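Local coordinates for PHD finger protein 14 (PDB 7D86), which binds histone H3, preferentially the unmodified form, through its tandem zinc fingers and represses PDGFRA expression, helping to regulate mesenchymal cell proliferation, at residues E21-C29 and T35-V43; I9-D18 and W196-Y207. One frame throughout, in Å; residues are numbered along the deposited sequence.

Interaction 1 is the two-stranded hairpin of the first PHD finger in the histone-reading PZP module, and interaction 2 fastens the N-terminal zinc loop of that finger to the C-terminal helix 191-204. One zinc ion joins them: C12 and C15 come from interaction 2, H37 and C40 from interaction 1. The contact centres lie about 13 Å apart. Besides the metal, the two meet through probable hydrogen bonds between T35 and the loop 9-18, T35 OG1 to I11 O at 2.5 Å and C13 N to T35 O at 2.8 Å. C29, just past strand 26-28, belongs to the second zinc site of the finger.

Interaction 1: E21-C29 and T35-V43; sequences EDADEIIQC and TVHEGCYGV. With ZN (zinc ion), chain E; ZN (zinc ion), chain F.
I27 and V36 are the hydrogen-bonded pair at the middle of an antiparallel beta hairpin, the small two-stranded sheet of a cross-brace PHD finger. Their backbones exchange two bonds, I27 N to V36 O at 2.8 Å and V36 N to I27 O at 3.0 Å. Beyond the strand ends one more backbone bond follows, E38 N to E25 O at 2.9 Å.

Two carboxylates bind backbone N-H groups of the opposite segment. With D24 CG anti to the backbone N (chi1 -165°), OD1 reaches G39 N at 2.8 Å; this N-H arrives above the carboxylate plane. E38 returns the grip: its extended chain brings OE1 to E25 N, whose N-H comes in above the carboxylate plane (3.1 Å, nearly straight). D24 OD1 and E38 OE1 lie 4.1 Å apart, and the two N-H bonds probably offset part of their repulsion.

Apolar contacts divide between the sheet faces. I27 lies alongside V36, its CG2 against E38 CG, while Q28 runs beside T35 on the other face and packs along T35 CG2. On that same face I26 leans obliquely on H37, CG1 being 3.5 Å from CD2 of the ring.

Zinc is bound at both ends of the hairpin. C29 SG serves one ion with C32, C64 and C67; H37 NE2 is held by N19 O, which turns ND1 to the other zinc ion at 2.1 Å, beside C40 SG.

Interaction 2: I9-D18 and W196-Y207; sequences ILICCVCLGD and WKRKNYLALQSY. With ZN (zinc ion), chain E.
With CG1 of I11 anti to the carbonyl carbon (chi1 -57°) and the chain extended beyond it, CD1 drops onto the helix between N200 and A203, tightly packed at 3.5 Å from A203 CB. L16 has a similar first torsion (chi1 -59°), which spreads its methyls along the helix from K197 to L204: CD1 meets K197 O and CB, and CD2 touches L204 CD1, the two side chains crossing at about a right angle. L204 reaches back, CD2 lying 3.7 Å from I11 CB while CD1 rests on C13 CB.

The polar link is N200 ND2 to L16 O, 2.7 Å and nearly straight, with the acceptor in the amide plane; the W196 ring edge reaches the same carbonyl. L10 CD2 lies 3.5 Å from Y207 CD2. Replacing Y207 with an alanine is likely to leave L10 CD2 without the ring it packs on and open a gap beside I11 CG1.

The loop carries zinc ligands C12 and C15, so the contact joins the first PHD finger to the helix following the second. From that helix, L204 touches T35 of strand 35-37 and Y201 joins L16 on Q163 of helix 159-164; from the loop, C12 and V14 lie on V36, and V14 also packs on helix 96-101.

Interaction 1: E21-C29 and T35-V43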
# COMPACT_ATOMS: atom_id res chain seq x y z
N GLU A 21 18.21 -3.87 7.55
CA GLU A 21 19.29 -3.55 8.48
C GLU A 21 19.04 -4.12 9.86
O GLU A 21 18.26 -5.07 10.02
CB GLU A 21 19.49 -2.04 8.56
CG GLU A 21 19.93 -1.40 7.25
CD GLU A 21 21.39 -1.69 6.93
OE1 GLU A 21 22.22 -1.66 7.85
OE2 GLU A 21 21.70 -1.94 5.74
N ASP A 22 19.69 -3.55 10.88
CA ASP A 22 19.58 -4.08 12.24
C ASP A 22 18.27 -3.67 12.89
O ASP A 22 17.52 -4.52 13.39
CB ASP A 22 20.76 -3.60 13.08
CG ASP A 22 22.10 -3.91 12.43
OD1 ASP A 22 22.33 -5.07 12.05
OD2 ASP A 22 22.92 -2.97 12.29
N ALA A 23 17.97 -2.36 12.90
CA ALA A 23 16.79 -1.87 13.60
C ALA A 23 15.51 -2.31 12.91
O ALA A 23 14.59 -2.83 13.56
CB ALA A 23 16.85 -0.35 13.72
N ASP A 24 15.42 -2.11 11.60
CA ASP A 24 14.22 -2.43 10.84
C ASP A 24 14.54 -3.57 9.88
O ASP A 24 15.09 -3.36 8.80
CB ASP A 24 13.71 -1.20 10.09
CG ASP A 24 12.30 -1.37 9.58
OD1 ASP A 24 11.72 -2.46 9.78
OD2 ASP A 24 11.76 -0.42 8.98
N GLU A 25 14.18 -4.79 10.28
CA GLU A 25 14.39 -5.96 9.44
C GLU A 25 13.15 -6.24 8.61
O GLU A 25 12.03 -5.87 8.98
CB GLU A 25 14.74 -7.18 10.30
CG GLU A 25 16.09 -7.09 10.99
CD GLU A 25 16.57 -8.42 11.52
OE1 GLU A 25 15.74 -9.20 12.01
OE2 GLU A 25 17.79 -8.69 11.44
N ILE A 26 13.35 -6.90 7.48
CA ILE A 26 12.25 -7.36 6.64
C ILE A 26 11.86 -8.76 7.11
O ILE A 26 12.62 -9.71 6.96
CB ILE A 26 12.64 -7.37 5.16
CG1 ILE A 26 12.74 -5.93 4.63
CG2 ILE A 26 11.65 -8.18 4.34
CD1 ILE A 26 12.96 -5.83 3.13
N ILE A 27 10.67 -8.87 7.70
CA ILE A 27 10.17 -10.13 8.21
C ILE A 27 9.21 -10.72 7.19
O ILE A 27 8.71 -10.03 6.30
CB ILE A 27 9.49 -9.98 9.59
CG1 ILE A 27 8.32 -8.99 9.48
CG2 ILE A 27 10.50 -9.51 10.63
CD1 ILE A 27 7.55 -8.81 10.77
N GLN A 28 8.96 -12.02 7.31
CA GLN A 28 8.16 -12.74 6.34
C GLN A 28 7.11 -13.57 7.05
O GLN A 28 7.42 -14.24 8.05
CB GLN A 28 9.05 -13.64 5.46
CG GLN A 28 8.28 -14.45 4.43
CD GLN A 28 9.22 -15.14 3.45
OE1 GLN A 28 10.24 -15.70 3.85
NE2 GLN A 28 8.87 -15.09 2.17
N CYS A 29 5.89 -13.53 6.55
CA CYS A 29 4.83 -14.33 7.16
C CYS A 29 5.09 -15.80 6.87
O CYS A 29 5.26 -16.20 5.72
CB CYS A 29 3.47 -13.92 6.62
SG CYS A 29 2.14 -14.90 7.32
N THR A 35 6.17 -10.32 2.77
CA THR A 35 7.38 -9.75 3.35
C THR A 35 7.18 -8.26 3.57
O THR A 35 6.61 -7.57 2.72
CB THR A 35 8.59 -9.98 2.43
OG1 THR A 35 8.26 -9.55 1.11
CG2 THR A 35 8.96 -11.46 2.41
N VAL A 36 7.65 -7.76 4.71
CA VAL A 36 7.39 -6.39 5.11
C VAL A 36 8.45 -5.95 6.11
O VAL A 36 8.95 -6.76 6.90
CB VAL A 36 5.96 -6.25 5.69
CG1 VAL A 36 5.81 -7.04 6.99
CG2 VAL A 36 5.60 -4.78 5.90
N HIS A 37 8.83 -4.67 6.04
CA HIS A 37 9.61 -4.06 7.10
C HIS A 37 8.83 -4.12 8.41
O HIS A 37 7.62 -3.87 8.43
CB HIS A 37 9.91 -2.58 6.79
CG HIS A 37 10.99 -2.37 5.77
ND1 HIS A 37 10.78 -1.67 4.60
CD2 HIS A 37 12.30 -2.70 5.78
CE1 HIS A 37 11.91 -1.61 3.92
NE2 HIS A 37 12.85 -2.23 4.61
N GLU A 38 9.53 -4.45 9.50
CA GLU A 38 8.97 -4.25 10.83
C GLU A 38 8.37 -2.85 10.96
O GLU A 38 7.22 -2.69 11.40
CB GLU A 38 10.05 -4.46 11.89
CG GLU A 38 10.50 -5.89 12.08
CD GLU A 38 11.76 -5.98 12.92
OE1 GLU A 38 12.58 -5.03 12.87
OE2 GLU A 38 11.94 -6.98 13.63
N GLY A 39 9.13 -1.83 10.58
CA GLY A 39 8.68 -0.45 10.70
C GLY A 39 7.55 -0.08 9.76
O GLY A 39 6.86 0.91 10.00
N CYS A 40 7.33 -0.86 8.71
CA CYS A 40 6.20 -0.62 7.82
C CYS A 40 4.94 -1.35 8.24
O CYS A 40 3.90 -1.17 7.60
CB CYS A 40 6.56 -0.99 6.38
SG CYS A 40 7.79 0.10 5.61
N TYR A 41 4.99 -2.17 9.30
CA TYR A 41 3.84 -2.95 9.73
C TYR A 41 3.48 -2.72 11.19
O TYR A 41 2.57 -3.40 11.70
CB TYR A 41 4.09 -4.44 9.50
CG TYR A 41 2.83 -5.29 9.39
CD1 TYR A 41 1.86 -4.98 8.45
CD2 TYR A 41 2.64 -6.40 10.21
CE1 TYR A 41 0.72 -5.75 8.33
CE2 TYR A 41 1.49 -7.18 10.10
CZ TYR A 41 0.54 -6.85 9.16
OH TYR A 41 -0.60 -7.61 9.03
N GLY A 42 4.14 -1.80 11.88
CA GLY A 42 3.91 -1.60 13.29
C GLY A 42 4.66 -2.54 14.20
O GLY A 42 4.40 -2.54 15.41
N VAL A 43 5.56 -3.36 13.66
CA VAL A 43 6.34 -4.29 14.47
C VAL A 43 7.72 -3.70 14.76
O VAL A 43 7.98 -3.20 15.85
CB VAL A 43 6.46 -5.66 13.77
CG1 VAL A 43 7.30 -6.62 14.61
CG2 VAL A 43 5.08 -6.24 13.50
ZN ZN E . 8.92 -1.08 3.96
ZN ZN F . 0.26 -14.08 6.12

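Interaction 2: I9-D18 and W196-Y207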
# COMPACT_ATOMS: atom_id res chain seq x y z
N ILE A 9 18.27 -10.76 -0.49
CA ILE A 9 17.53 -9.51 -0.60
C ILE A 9 16.05 -9.84 -0.67
O ILE A 9 15.54 -10.27 -1.71
CB ILE A 9 17.98 -8.70 -1.83
CG1 ILE A 9 19.47 -8.34 -1.71
CG2 ILE A 9 17.15 -7.45 -1.98
CD1 ILE A 9 19.80 -7.57 -0.46
N LEU A 10 15.34 -9.63 0.44
CA LEU A 10 13.89 -9.63 0.45
C LEU A 10 13.38 -8.21 0.18
O LEU A 10 14.12 -7.23 0.31
CB LEU A 10 13.34 -10.14 1.79
CG LEU A 10 13.60 -11.61 2.18
CD1 LEU A 10 13.04 -11.91 3.56
CD2 LEU A 10 13.01 -12.56 1.15
N ILE A 11 12.11 -8.11 -0.20
CA ILE A 11 11.50 -6.83 -0.53
C ILE A 11 10.30 -6.60 0.37
O ILE A 11 9.47 -7.49 0.55
CB ILE A 11 11.06 -6.77 -2.01
CG1 ILE A 11 12.27 -7.04 -2.91
CG2 ILE A 11 10.40 -5.41 -2.33
CD1 ILE A 11 11.94 -7.10 -4.38
N CYS A 12 10.20 -5.38 0.92
CA CYS A 12 9.03 -4.96 1.68
C CYS A 12 7.88 -4.69 0.73
O CYS A 12 8.01 -3.87 -0.19
CB CYS A 12 9.35 -3.72 2.50
SG CYS A 12 7.89 -3.09 3.35
N CYS A 13 6.74 -5.35 0.94
CA CYS A 13 5.60 -5.18 0.06
C CYS A 13 4.84 -3.88 0.31
O CYS A 13 3.86 -3.60 -0.39
CB CYS A 13 4.65 -6.37 0.20
SG CYS A 13 3.72 -6.32 1.73
N VAL A 14 5.26 -3.07 1.27
CA VAL A 14 4.62 -1.79 1.54
C VAL A 14 5.35 -0.65 0.83
O VAL A 14 4.74 0.09 0.05
CB VAL A 14 4.53 -1.53 3.06
CG1 VAL A 14 4.03 -0.09 3.33
CG2 VAL A 14 3.61 -2.57 3.71
N CYS A 15 6.65 -0.52 1.06
CA CYS A 15 7.44 0.56 0.47
C CYS A 15 8.26 0.13 -0.73
O CYS A 15 8.88 0.99 -1.36
CB CYS A 15 8.37 1.16 1.53
SG CYS A 15 9.67 0.02 2.10
N LEU A 16 8.30 -1.17 -1.05
CA LEU A 16 9.10 -1.76 -2.14
C LEU A 16 10.60 -1.60 -1.94
O LEU A 16 11.38 -1.91 -2.85
CB LEU A 16 8.70 -1.21 -3.51
CG LEU A 16 7.23 -1.44 -3.90
CD1 LEU A 16 6.95 -0.93 -5.31
CD2 LEU A 16 6.81 -2.92 -3.76
N GLY A 17 11.05 -1.14 -0.77
CA GLY A 17 12.46 -1.14 -0.47
C GLY A 17 12.97 -2.53 -0.14
O GLY A 17 12.20 -3.47 0.07
N ASP A 18 14.30 -2.67 -0.08
CA ASP A 18 14.91 -3.97 0.15
C ASP A 18 15.95 -3.96 1.27
O ASP A 18 16.63 -4.98 1.47
CB ASP A 18 15.55 -4.50 -1.14
CG ASP A 18 16.57 -3.54 -1.75
OD1 ASP A 18 17.52 -3.13 -1.05
OD2 ASP A 18 16.43 -3.21 -2.94
N TRP A 196 13.00 1.12 -10.59
CA TRP A 196 13.36 0.14 -9.56
C TRP A 196 12.16 -0.27 -8.72
O TRP A 196 12.12 -1.39 -8.20
CB TRP A 196 14.51 0.65 -8.68
CG TRP A 196 14.21 1.83 -7.79
CD1 TRP A 196 14.52 3.13 -8.01
CD2 TRP A 196 13.56 1.78 -6.51
NE1 TRP A 196 14.10 3.91 -6.95
CE2 TRP A 196 13.50 3.10 -6.02
CE3 TRP A 196 13.02 0.75 -5.73
CZ2 TRP A 196 12.93 3.42 -4.79
CZ3 TRP A 196 12.45 1.06 -4.52
CH2 TRP A 196 12.40 2.39 -4.06
N LYS A 197 11.15 0.60 -8.60
CA LYS A 197 9.94 0.19 -7.87
C LYS A 197 9.15 -0.85 -8.66
O LYS A 197 8.66 -1.83 -8.09
CB LYS A 197 9.06 1.40 -7.55
CG LYS A 197 9.67 2.31 -6.51
CD LYS A 197 8.93 3.65 -6.49
CE LYS A 197 9.53 4.56 -5.43
NZ LYS A 197 8.98 5.95 -5.52
N ARG A 198 8.98 -0.64 -9.97
CA ARG A 198 8.30 -1.65 -10.78
C ARG A 198 9.05 -2.98 -10.73
O ARG A 198 8.43 -4.05 -10.64
CB ARG A 198 8.17 -1.18 -12.22
CG ARG A 198 7.18 -0.06 -12.43
CD ARG A 198 7.15 0.39 -13.88
NE ARG A 198 6.49 -0.59 -14.74
CZ ARG A 198 6.49 -0.54 -16.07
NH1 ARG A 198 7.12 0.44 -16.70
NH2 ARG A 198 5.86 -1.47 -16.77
N LYS A 199 10.38 -2.92 -10.76
CA LYS A 199 11.18 -4.13 -10.69
C LYS A 199 10.99 -4.85 -9.35
O LYS A 199 10.80 -6.07 -9.31
CB LYS A 199 12.66 -3.79 -10.92
CG LYS A 199 13.59 -4.99 -10.78
CD LYS A 199 15.04 -4.61 -11.05
CE LYS A 199 15.97 -5.80 -10.87
NZ LYS A 199 15.71 -6.88 -11.86
N ASN A 200 11.01 -4.10 -8.25
CA ASN A 200 10.86 -4.74 -6.94
C ASN A 200 9.44 -5.25 -6.73
O ASN A 200 9.25 -6.29 -6.09
CB ASN A 200 11.25 -3.77 -5.83
CG ASN A 200 12.74 -3.65 -5.66
OD1 ASN A 200 13.51 -4.22 -6.44
ND2 ASN A 200 13.18 -2.90 -4.66
N TYR A 201 8.43 -4.55 -7.26
CA TYR A 201 7.08 -5.07 -7.20
C TYR A 201 6.99 -6.43 -7.89
O TYR A 201 6.40 -7.38 -7.36
CB TYR A 201 6.09 -4.08 -7.82
CG TYR A 201 4.65 -4.51 -7.66
CD1 TYR A 201 3.92 -4.13 -6.54
CD2 TYR A 201 4.03 -5.30 -8.62
CE1 TYR A 201 2.60 -4.52 -6.39
CE2 TYR A 201 2.71 -5.70 -8.47
CZ TYR A 201 2.00 -5.30 -7.36
OH TYR A 201 0.70 -5.70 -7.22
N LEU A 202 7.56 -6.54 -9.09
CA LEU A 202 7.52 -7.80 -9.82
C LEU A 202 8.23 -8.91 -9.04
O LEU A 202 7.78 -10.06 -9.04
CB LEU A 202 8.15 -7.64 -11.20
CG LEU A 202 7.30 -6.80 -12.15
CD1 LEU A 202 8.10 -6.40 -13.38
CD2 LEU A 202 6.04 -7.57 -12.54
N ALA A 203 9.33 -8.58 -8.37
CA ALA A 203 10.07 -9.60 -7.63
C ALA A 203 9.32 -10.11 -6.41
O ALA A 203 9.66 -11.18 -5.90
CB ALA A 203 11.44 -9.05 -7.23
N LEU A 204 8.29 -9.38 -5.95
CA LEU A 204 7.55 -9.80 -4.76
C LEU A 204 6.86 -11.14 -4.96
O LEU A 204 6.82 -11.97 -4.05
CB LEU A 204 6.51 -8.75 -4.37
CG LEU A 204 6.94 -7.56 -3.52
CD1 LEU A 204 5.75 -6.66 -3.29
CD2 LEU A 204 7.54 -8.04 -2.21
N GLN A 205 6.27 -11.36 -6.14
CA GLN A 205 5.59 -12.62 -6.41
C GLN A 205 6.51 -13.82 -6.27
O GLN A 205 6.04 -14.93 -5.97
CB GLN A 205 4.96 -12.60 -7.80
CG GLN A 205 3.72 -11.71 -7.93
CD GLN A 205 4.07 -10.24 -8.07
OE1 GLN A 205 5.05 -9.88 -8.71
NE2 GLN A 205 3.25 -9.37 -7.48
N SER A 206 7.82 -13.63 -6.45
CA SER A 206 8.77 -14.74 -6.36
C SER A 206 8.90 -15.26 -4.94
O SER A 206 9.25 -16.43 -4.74
CB SER A 206 10.13 -14.30 -6.89
OG SER A 206 10.04 -13.81 -8.21
N TYR A 207 8.63 -14.43 -3.93
CA TYR A 207 8.78 -14.82 -2.54
C TYR A 207 7.52 -15.43 -1.94
O TYR A 207 7.55 -15.86 -0.78
CB TYR A 207 9.21 -13.61 -1.70
CG TYR A 207 10.49 -12.97 -2.15
CD1 TYR A 207 10.49 -11.73 -2.79
CD2 TYR A 207 11.71 -13.59 -1.94
CE1 TYR A 207 11.66 -11.14 -3.21
CE2 TYR A 207 12.89 -13.00 -2.35
CZ TYR A 207 12.86 -11.78 -2.99
OH TYR A 207 14.03 -11.18 -3.40
ZN ZN E . 8.92 -1.08 3.96